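Local coordinates for ATP-dependent Clp protease adapter protein CLPS1, chloroplastic (Arabidopsis thaliana, PDB 7D34) that serves as a small plastid adapter that modulates the ClpC chaperones and probably selects N-degron substrates for the chloroplast Clp protease system, at residues A[5-19]-A[66-79]. Numbering follows the deposited sequence.
With PHE (phenylalanine), chain D; ALA (alanine), chain E.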
ATOM      1  N   TYR A   5       6.461  -6.920 -10.178  1.00 32.85           N
ATOM      2  CA  TYR A   5       7.197  -5.893  -9.464  1.00 30.76           C
ATOM      3  C   TYR A   5       6.202  -4.854  -8.977  1.00 31.10           C
ATOM      4  O   TYR A   5       5.129  -4.673  -9.560  1.00 33.72           O
ATOM      5  CB  TYR A   5       8.249  -5.216 -10.346  1.00 32.48           C
ATOM      6  CG  TYR A   5       9.579  -5.964 -10.384  1.00 34.84           C
ATOM      7  CD1 TYR A   5      10.720  -5.439  -9.783  1.00 36.96           C
ATOM      8  CD2 TYR A   5       9.691  -7.203 -11.013  1.00 34.31           C
ATOM      9  CE1 TYR A   5      11.941  -6.121  -9.823  1.00 34.22           C
ATOM     10  CE2 TYR A   5      10.896  -7.886 -11.046  1.00 36.29           C
ATOM     11  CZ  TYR A   5      12.014  -7.351 -10.458  1.00 35.64           C
ATOM     12  OH  TYR A   5      13.189  -8.069 -10.509  1.00 39.99           O
ATOM     13  N   ARG A   6       6.569  -4.172  -7.898  1.00 31.27           N
ATOM     14  CA  ARG A   6       5.714  -3.172  -7.273  1.00 32.44           C
ATOM     15  C   ARG A   6       6.189  -1.774  -7.647  1.00 27.12           C
ATOM     16  O   ARG A   6       7.392  -1.488  -7.597  1.00 27.11           O
ATOM     17  CB  ARG A   6       5.730  -3.347  -5.754  1.00 31.91           C
ATOM     18  CG  ARG A   6       4.622  -4.189  -5.168  1.00 32.22           C
ATOM     19  CD  ARG A   6       5.140  -5.270  -4.222  1.00 38.63           C
ATOM     20  NE  ARG A   6       5.467  -4.784  -2.876  1.00 38.06           N
ATOM     21  CZ  ARG A   6       5.642  -5.580  -1.824  1.00 38.29           C
ATOM     22  NH1 ARG A   6       5.941  -5.078  -0.646  1.00 41.43           N
ATOM     23  NH2 ARG A   6       5.475  -6.884  -1.943  1.00 38.30           N
ATOM     24  N   VAL A   7       5.250  -0.929  -8.082  1.00 26.95           N
ATOM     25  CA  VAL A   7       5.466   0.509  -8.205  1.00 26.95           C
ATOM     26  C   VAL A   7       4.906   1.153  -6.941  1.00 26.44           C
ATOM     27  O   VAL A   7       3.708   1.033  -6.644  1.00 26.61           O
ATOM     28  CB  VAL A   7       4.810   1.087  -9.473  1.00 30.46           C
ATOM     29  CG1 VAL A   7       5.160   2.569  -9.644  1.00 29.74           C
ATOM     30  CG2 VAL A   7       5.233   0.314 -10.733  1.00 31.48           C
ATOM     31  N   ILE A   8       5.776   1.822  -6.202  1.00 21.51           N
ATOM     32  CA  ILE A   8       5.450   2.424  -4.917  1.00 27.54           C
ATOM     33  C   ILE A   8       5.360   3.937  -5.046  1.00 28.11           C
ATOM     34  O   ILE A   8       6.182   4.579  -5.706  1.00 32.00           O
ATOM     35  CB  ILE A   8       6.495   2.028  -3.854  1.00 28.87           C
ATOM     36  CG1 ILE A   8       6.618   0.504  -3.734  1.00 26.27           C
ATOM     37  CG2 ILE A   8       6.118   2.630  -2.527  1.00 28.70           C
ATOM     38  CD1 ILE A   8       5.430  -0.191  -3.136  1.00 27.62           C
ATOM     39  N   LEU A   9       4.347   4.503  -4.383  1.00 24.04           N
ATOM     40  CA  LEU A   9       4.151   5.940  -4.238  1.00 23.84           C
ATOM     41  C   LEU A   9       4.452   6.291  -2.786  1.00 26.38           C
ATOM     42  O   LEU A   9       3.864   5.711  -1.866  1.00 29.81           O
ATOM     43  CB  LEU A   9       2.724   6.342  -4.626  1.00 24.22           C
ATOM     44  CG  LEU A   9       2.395   7.809  -4.327  1.00 25.84           C
ATOM     45  CD1 LEU A   9       3.271   8.771  -5.134  1.00 25.73           C
ATOM     46  CD2 LEU A   9       0.926   8.102  -4.531  1.00 26.70           C
ATOM     47  N   HIS A  10       5.408   7.192  -2.579  1.00 28.60           N
ATOM     48  CA  HIS A  10       5.753   7.673  -1.251  1.00 25.31           C
ATOM     49  C   HIS A  10       5.133   9.042  -0.980  1.00 26.81           C
ATOM     50  O   HIS A  10       5.011   9.883  -1.876  1.00 24.55           O
ATOM     51  CB  HIS A  10       7.272   7.760  -1.110  1.00 24.74           C
ATOM     52  CG  HIS A  10       7.987   6.451  -1.262  1.00 28.62           C
ATOM     53  ND1 HIS A  10       8.409   5.708  -0.181  1.00 27.36           N
ATOM     54  CD2 HIS A  10       8.369   5.761  -2.365  1.00 29.23           C
ATOM     55  CE1 HIS A  10       9.023   4.620  -0.610  1.00 27.27           C
ATOM     56  NE2 HIS A  10       9.003   4.622  -1.932  1.00 30.94           N
ATOM     57  N   ASN A  11       4.737   9.257   0.275  1.00 26.49           N
ATOM     58  CA  ASN A  11       4.275  10.573   0.690  1.00 26.53           C
ATOM     59  C   ASN A  11       5.397  11.605   0.576  1.00 25.30           C
ATOM     60  O   ASN A  11       6.578  11.300   0.780  1.00 26.43           O
ATOM     61  CB  ASN A  11       3.726  10.513   2.110  1.00 28.20           C
ATOM     62  CG  ASN A  11       2.920  11.738   2.458  1.00 30.11           C
ATOM     63  OD1 ASN A  11       2.003  12.121   1.741  1.00 35.27           O
ATOM     64  ND2 ASN A  11       3.239  12.344   3.578  1.00 30.62           N
ATOM     65  N   ASP A  12       5.016  12.828   0.213  1.00 30.83           N
ATOM     66  CA  ASP A  12       5.902  13.982   0.180  1.00 32.42           C
ATOM     67  C   ASP A  12       5.108  15.168   0.720  1.00 32.09           C
ATOM     68  O   ASP A  12       3.875  15.133   0.769  1.00 32.21           O
ATOM     69  CB  ASP A  12       6.453  14.233  -1.234  1.00 32.28           C
ATOM     70  CG  ASP A  12       5.430  14.804  -2.165  1.00 27.23           C
ATOM     71  OD1 ASP A  12       5.010  15.947  -1.948  1.00 34.49           O
ATOM     72  OD2 ASP A  12       5.029  14.106  -3.127  1.00 27.80           O
ATOM     73  N   ASN A  13       5.821  16.221   1.141  1.00 31.86           N
ATOM     74  CA  ASN A  13       5.213  17.404   1.747  1.00 32.94           C
ATOM     75  C   ASN A  13       5.179  18.592   0.784  1.00 29.96           C
ATOM     76  O   ASN A  13       5.230  19.747   1.211  1.00 31.92           O
ATOM     77  CB  ASN A  13       5.958  17.809   3.027  1.00 36.53           C
ATOM     78  CG  ASN A  13       6.102  16.655   4.000  1.00 40.53           C
ATOM     79  OD1 ASN A  13       5.161  15.889   4.200  1.00 42.47           O
ATOM     80  ND2 ASN A  13       7.274  16.540   4.634  1.00 39.69           N
ATOM     81  N   PHE A  14       5.094  18.329  -0.510  1.00 28.12           N
ATOM     82  CA  PHE A  14       5.082  19.373  -1.527  1.00 32.01           C
ATOM     83  C   PHE A  14       3.853  19.328  -2.420  1.00 29.28           C
ATOM     84  O   PHE A  14       3.276  20.377  -2.726  1.00 31.09           O
ATOM     85  CB  PHE A  14       6.348  19.282  -2.389  1.00 34.84           C
ATOM     86  CG  PHE A  14       7.607  19.538  -1.625  1.00 32.39           C
ATOM     87  CD1 PHE A  14       8.115  20.822  -1.513  1.00 35.18           C
ATOM     88  CD2 PHE A  14       8.273  18.501  -0.993  1.00 34.22           C
ATOM     89  CE1 PHE A  14       9.264  21.062  -0.794  1.00 37.33           C
ATOM     90  CE2 PHE A  14       9.425  18.740  -0.276  1.00 35.37           C
ATOM     91  CZ  PHE A  14       9.910  20.023  -0.177  1.00 33.18           C
ATOM     92  N   ASN A  15       3.453  18.147  -2.873  1.00 30.31           N
ATOM     93  CA  ASN A  15       2.352  18.008  -3.811  1.00 29.28           C
ATOM     94  C   ASN A  15       0.995  18.063  -3.123  1.00 30.27           C
ATOM     95  O   ASN A  15       0.822  17.603  -1.989  1.00 25.48           O
ATOM     96  CB  ASN A  15       2.485  16.681  -4.552  1.00 30.64           C
ATOM     97  CG  ASN A  15       3.669  16.658  -5.485  1.00 31.24           C
ATOM     98  OD1 ASN A  15       3.733  17.418  -6.465  1.00 25.10           O
ATOM     99  ND2 ASN A  15       4.651  15.823  -5.154  1.00 33.27           N
ATOM    100  N   LYS A  16       0.023  18.621  -3.838  1.00 29.93           N
ATOM    101  CA  LYS A  16      -1.324  18.739  -3.317  1.00 31.89           C
ATOM    102  C   LYS A  16      -2.078  17.434  -3.563  1.00 28.37           C
ATOM    103  O   LYS A  16      -1.810  16.716  -4.532  1.00 24.16           O
ATOM    104  CB  LYS A  16      -2.060  19.890  -4.007  1.00 30.49           C
ATOM    105  CG  LYS A  16      -1.418  21.278  -3.873  1.00 37.70           C
ATOM    106  CD  LYS A  16      -0.072  21.407  -4.610  1.00 44.32           C
ATOM    107  CE  LYS A  16      -0.136  21.139  -6.126  1.00 45.02           C
ATOM    108  NZ  LYS A  16       1.190  20.691  -6.591  1.00 40.83           N
ATOM    109  N   ARG A  17      -3.033  17.124  -2.677  1.00 27.02           N
ATOM    110  CA  ARG A  17      -3.755  15.863  -2.829  1.00 26.56           C
ATOM    111  C   ARG A  17      -4.336  15.718  -4.229  1.00 27.36           C
ATOM    112  O   ARG A  17      -4.215  14.663  -4.846  1.00 23.05           O
ATOM    113  CB  ARG A  17      -4.864  15.725  -1.787  1.00 24.77           C
ATOM    114  CG  ARG A  17      -4.407  15.800  -0.327  1.00 26.63           C
ATOM    115  CD  ARG A  17      -5.620  16.005   0.562  1.00 28.48           C
ATOM    116  NE  ARG A  17      -6.289  14.716   0.797  1.00 26.83           N
ATOM    117  CZ  ARG A  17      -5.810  13.741   1.566  1.00 28.46           C
ATOM    118  NH1 ARG A  17      -6.490  12.606   1.693  1.00 29.61           N
ATOM    119  NH2 ARG A  17      -4.644  13.902   2.186  1.00 28.27           N
ATOM    120  N   GLU A  18      -4.944  16.777  -4.756  1.00 25.07           N
ATOM    121  CA  GLU A  18      -5.602  16.687  -6.055  1.00 25.20           C
ATOM    122  C   GLU A  18      -4.574  16.482  -7.156  1.00 23.10           C
ATOM    123  O   GLU A  18      -4.822  15.735  -8.103  1.00 21.68           O
ATOM    124  CB  GLU A  18      -6.448  17.933  -6.373  1.00 27.95           C
ATOM    125  CG  GLU A  18      -7.151  17.772  -7.728  1.00 32.59           C
ATOM    126  CD  GLU A  18      -8.015  18.959  -8.131  1.00 38.06           C
ATOM    127  OE1 GLU A  18      -7.796  20.066  -7.579  1.00 35.52           O
ATOM    128  OE2 GLU A  18      -8.925  18.767  -8.974  1.00 37.38           O
ATOM    129  N   TYR A  19      -3.420  17.156  -7.060  1.00 26.85           N
ATOM    130  CA  TYR A  19      -2.369  16.953  -8.059  1.00 27.38           C
ATOM    131  C   TYR A  19      -1.883  15.508  -8.078  1.00 24.12           C
ATOM    132  O   TYR A  19      -1.703  14.923  -9.153  1.00 20.42           O
ATOM    133  CB  TYR A  19      -1.166  17.875  -7.808  1.00 22.68           C
ATOM    134  CG  TYR A  19      -0.076  17.735  -8.856  1.00 27.93           C
ATOM    135  CD1 TYR A  19      -0.301  18.143 -10.157  1.00 31.03           C
ATOM    136  CD2 TYR A  19       1.156  17.157  -8.545  1.00 26.67           C
ATOM    137  CE1 TYR A  19       0.680  18.008 -11.108  1.00 30.29           C
ATOM    138  CE2 TYR A  19       2.118  17.010  -9.469  1.00 26.76           C
ATOM    139  CZ  TYR A  19       1.898  17.438 -10.755  1.00 30.64           C
ATOM    140  OH  TYR A  19       2.915  17.262 -11.655  1.00 30.39           O
ATOM    141  N   LEU A  66       6.120   8.982 -12.853  1.00 30.66           N
ATOM    142  CA  LEU A  66       5.737   9.623 -11.597  1.00 27.21           C
ATOM    143  C   LEU A  66       6.775  10.657 -11.160  1.00 24.26           C
ATOM    144  O   LEU A  66       6.444  11.821 -10.883  1.00 28.78           O
ATOM    145  CB  LEU A  66       5.532   8.562 -10.505  1.00 23.21           C
ATOM    146  CG  LEU A  66       4.400   7.548 -10.729  1.00 24.39           C
ATOM    147  CD1 LEU A  66       4.352   6.570  -9.569  1.00 27.77           C
ATOM    148  CD2 LEU A  66       3.072   8.248 -10.942  1.00 31.20           C
ATOM    149  N   ARG A  67       8.037  10.227 -11.046  1.00 21.12           N
ATOM    150  CA  ARG A  67       9.110  11.118 -10.628  1.00 23.71           C
ATOM    151  C   ARG A  67       9.190  12.351 -11.508  1.00 23.33           C
ATOM    152  O   ARG A  67       9.404  13.462 -11.008  1.00 24.30           O
ATOM    153  CB  ARG A  67      10.436  10.369 -10.663  1.00 23.91           C
ATOM    154  CG  ARG A  67      10.521   9.142  -9.742  1.00 24.10           C
ATOM    155  CD  ARG A  67      11.943   8.651  -9.634  1.00 22.58           C
ATOM    156  NE  ARG A  67      12.110   7.625  -8.598  1.00 24.01           N
ATOM    157  CZ  ARG A  67      13.025   6.659  -8.653  1.00 30.99           C
ATOM    158  NH1 ARG A  67      13.127   5.776  -7.671  1.00 30.78           N
ATOM    159  NH2 ARG A  67      13.836   6.570  -9.702  1.00 31.64           N
ATOM    160  N   GLY A  68       9.027  12.176 -12.823  1.00 26.58           N
ATOM    161  CA  GLY A  68       9.126  13.315 -13.718  1.00 27.18           C
ATOM    162  C   GLY A  68       7.979  14.287 -13.531  1.00 29.81           C
ATOM    163  O   GLY A  68       8.105  15.478 -13.830  1.00 31.89           O
ATOM    164  N   ASN A  69       6.854  13.809 -13.019  1.00 26.00           N
ATOM    165  CA  ASN A  69       5.729  14.674 -12.703  1.00 27.33           C
ATOM    166  C   ASN A  69       5.767  15.165 -11.263  1.00 27.10           C
ATOM    167  O   ASN A  69       4.782  15.734 -10.797  1.00 23.29           O
ATOM    168  CB  ASN A  69       4.415  13.937 -12.979  1.00 29.70           C
ATOM    169  CG  ASN A  69       4.044  13.922 -14.456  1.00 29.39           C
ATOM    170  OD1 ASN A  69       3.485  14.877 -14.976  1.00 31.71           O
ATOM    171  ND2 ASN A  69       4.436  12.861 -15.150  1.00 24.86           N
ATOM    172  N   GLY A  70       6.862  14.928 -10.542  1.00 28.44           N
ATOM    173  CA  GLY A  70       7.093  15.528  -9.241  1.00 31.66           C
ATOM    174  C   GLY A  70       6.808  14.666  -8.027  1.00 27.77           C
ATOM    175  O   GLY A  70       6.922  15.168  -6.901  1.00 29.22           O
ATOM    176  N   LEU A  71       6.498  13.387  -8.206  1.00 24.87           N
ATOM    177  CA  LEU A  71       6.181  12.509  -7.086  1.00 26.24           C
ATOM    178  C   LEU A  71       7.397  11.673  -6.676  1.00 28.90           C
ATOM    179  O   LEU A  71       8.385  11.575  -7.403  1.00 28.43           O
ATOM    180  CB  LEU A  71       5.009  11.575  -7.414  1.00 22.88           C
ATOM    181  CG  LEU A  71       3.787  12.260  -8.038  1.00 24.02           C
ATOM    182  CD1 LEU A  71       2.631  11.272  -8.177  1.00 20.41           C
ATOM    183  CD2 LEU A  71       3.376  13.509  -7.294  1.00 28.11           C
ATOM    184  N   LEU A  72       7.342  11.137  -5.455  1.00 27.00           N
ATOM    185  CA  LEU A  72       8.366  10.234  -4.929  1.00 24.99           C
ATOM    186  C   LEU A  72       7.920   8.790  -5.163  1.00 20.56           C
ATOM    187  O   LEU A  72       6.842   8.395  -4.696  1.00 21.14           O
ATOM    188  CB  LEU A  72       8.612  10.467  -3.441  1.00 25.32           C
ATOM    189  CG  LEU A  72       9.157  11.838  -3.053  1.00 24.84           C
ATOM    190  CD1 LEU A  72       9.269  11.959  -1.560  1.00 26.27           C
ATOM    191  CD2 LEU A  72      10.526  12.023  -3.686  1.00 22.53           C
ATOM    192  N   SER A  73       8.698   8.035  -5.952  1.00 23.73           N
ATOM    193  CA  SER A  73       8.336   6.678  -6.346  1.00 29.16           C
ATOM    194  C   SER A  73       9.552   5.754  -6.336  1.00 26.05           C
ATOM    195  O   SER A  73      10.680   6.176  -6.600  1.00 27.32           O
ATOM    196  CB  SER A  73       7.673   6.713  -7.743  1.00 27.22           C
ATOM    197  OG  SER A  73       7.356   5.415  -8.210  1.00 30.90           O
ATOM    198  N   SER A  74       9.304   4.493  -5.992  1.00 27.70           N
ATOM    199  CA  SER A  74      10.313   3.441  -6.021  1.00 25.31           C
ATOM    200  C   SER A  74       9.734   2.214  -6.720  1.00 26.47           C
ATOM    201  O   SER A  74       8.517   2.072  -6.853  1.00 24.50           O
ATOM    202  CB  SER A  74      10.792   3.100  -4.597  1.00 25.56           C
ATOM    203  OG  SER A  74       9.681   2.823  -3.764  1.00 29.61           O
ATOM    204  N   VAL A  75      10.625   1.332  -7.167  1.00 26.41           N
ATOM    205  CA  VAL A  75      10.237   0.030  -7.694  1.00 27.11           C
ATOM    206  C   VAL A  75      10.841  -1.052  -6.809  1.00 28.81           C
ATOM    207  O   VAL A  75      11.993  -0.928  -6.377  1.00 32.59           O
ATOM    208  CB  VAL A  75      10.697  -0.151  -9.153  1.00 29.28           C
ATOM    209  CG1 VAL A  75      10.332  -1.554  -9.604  1.00 29.54           C
ATOM    210  CG2 VAL A  75      10.113   0.945 -10.075  1.00 27.78           C
ATOM    211  N   GLU A  76      10.096  -2.136  -6.588  1.00 31.62           N
ATOM    212  CA  GLU A  76      10.629  -3.256  -5.826  1.00 31.80           C
ATOM    213  C   GLU A  76       9.985  -4.555  -6.281  1.00 30.41           C
ATOM    214  O   GLU A  76       8.888  -4.542  -6.853  1.00 31.86           O
ATOM    215  CB  GLU A  76      10.386  -3.073  -4.329  1.00 31.95           C
ATOM    216  CG  GLU A  76       8.896  -2.968  -3.972  1.00 38.36           C
ATOM    217  CD  GLU A  76       8.702  -2.737  -2.480  1.00 40.13           C
ATOM    218  OE1 GLU A  76       9.189  -1.692  -1.990  1.00 40.42           O
ATOM    219  OE2 GLU A  76       8.106  -3.602  -1.778  1.00 41.02           O
ATOM    220  N   PRO A  77      10.639  -5.697  -6.034  1.00 30.55           N
ATOM    221  CA  PRO A  77      10.040  -6.990  -6.389  1.00 32.75           C
ATOM    222  C   PRO A  77       8.850  -7.299  -5.500  1.00 37.02           C
ATOM    223  O   PRO A  77       8.811  -6.927  -4.327  1.00 33.50           O
ATOM    224  CB  PRO A  77      11.181  -7.993  -6.167  1.00 34.75           C
ATOM    225  CG  PRO A  77      12.430  -7.158  -5.921  1.00 32.71           C
ATOM    226  CD  PRO A  77      11.962  -5.853  -5.400  1.00 33.02           C
ATOM    227  N   ASP A  78       7.859  -7.975  -6.079  1.00 37.06           N
ATOM    228  CA  ASP A  78       6.640  -8.330  -5.351  1.00 43.96           C
ATOM    229  C   ASP A  78       6.857  -9.639  -4.587  1.00 53.48           C
ATOM    230  O   ASP A  78       6.413 -10.723  -4.977  1.00 56.68           O
ATOM    231  CB  ASP A  78       5.446  -8.423  -6.292  1.00 45.37           C
ATOM    232  CG  ASP A  78       4.131  -8.561  -5.545  1.00 46.04           C
ATOM    233  OD1 ASP A  78       4.072  -8.185  -4.353  1.00 46.69           O
ATOM    234  OD2 ASP A  78       3.156  -9.049  -6.139  1.00 47.82           O
ATOM    235  N   GLY A  79       7.563  -9.524  -3.471  1.00 57.49           N
ATOM    236  CA  GLY A  79       7.806 -10.671  -2.615  1.00 60.43           C
ATOM    237  C   GLY A  79       8.455 -10.264  -1.309  1.00 63.65           C
ATOM    238  O   GLY A  79       8.880  -9.118  -1.154  1.00 62.57           O
TER
HETATM  239  N   PHE D 202       0.987  14.613   1.865  1.00 44.22           N
HETATM  240  CA  PHE D 202       0.540  15.542   0.786  1.00 41.16           C
HETATM  241  C   PHE D 202      -0.187  16.755   1.376  1.00 38.68           C
HETATM  242  O   PHE D 202      -0.785  16.666   2.457  1.00 42.17           O
HETATM  243  CB  PHE D 202      -0.366  14.800  -0.207  1.00 35.59           C
HETATM  244  CG  PHE D 202       0.235  13.519  -0.751  1.00 31.36           C
HETATM  245  CD1 PHE D 202       1.455  13.532  -1.416  1.00 34.15           C
HETATM  246  CD2 PHE D 202      -0.424  12.305  -0.603  1.00 27.09           C
HETATM  247  CE1 PHE D 202       2.010  12.350  -1.920  1.00 32.55           C
HETATM  248  CE2 PHE D 202       0.121  11.127  -1.106  1.00 23.32           C
HETATM  249  CZ  PHE D 202       1.340  11.152  -1.768  1.00 25.39           C
HETATM  250  N   ALA E 203      -0.144  17.877   0.654  1.00 37.44           N
HETATM  251  CA  ALA E 203      -0.700  19.145   1.140  1.00 33.79           C
HETATM  252  C   ALA E 203      -2.192  19.361   0.823  1.00 37.91           C
HETATM  253  O   ALA E 203      -2.755  18.758  -0.100  1.00 37.66           O
HETATM  254  CB  ALA E 203       0.122  20.314   0.569  1.00 27.09           C
HETATM  255  O   HOH W   1       5.259  11.612  -3.701  1.00 23.34           O
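The antiparallel pairing of central strand 5-10 with outer strand 72-77 in the three-stranded ClpS sheet sets R6 beside E76, their backbones joined by R6 N to E76 O (2.6 Å). Turns at chi2 (130°) and chi3 (80°) fold the R6 chain so that one guanidinium face lies against E76 OE2, which NH1 meets at 2.9 Å; NH2 points in plane at the anti lone pair of D78 OD1 (3.1 Å). R6 and E76 also exchange salt bridges with E76 and R6 of the second subunit; an alanine here in place of R6 would probably cost D78 OD1 its guanidinium partner, E76 OE2 its partner within the chain, and the intersubunit bridge. Further along, I8 O is gripped from opposite faces of its carbonyl plane by S73 OG and S74 N. H10 NE2 and S74 OG share a hydrogen bond of 2.7 Å at the imidazole edge, while I8 CG2 sits over one ring face, toward its rim. Past the sheet, the 11-16 loop forms part of the N-degron pocket, which V20, M40, A43 and H44 help complete; the bound phenylalanine's amino group donates to N11 OD1 (2.7 Å). N15, also lining the pocket, gives ND2 to both G70 O (2.9 Å), in the Schellman motif ending helix 56-68, and D12 OD2.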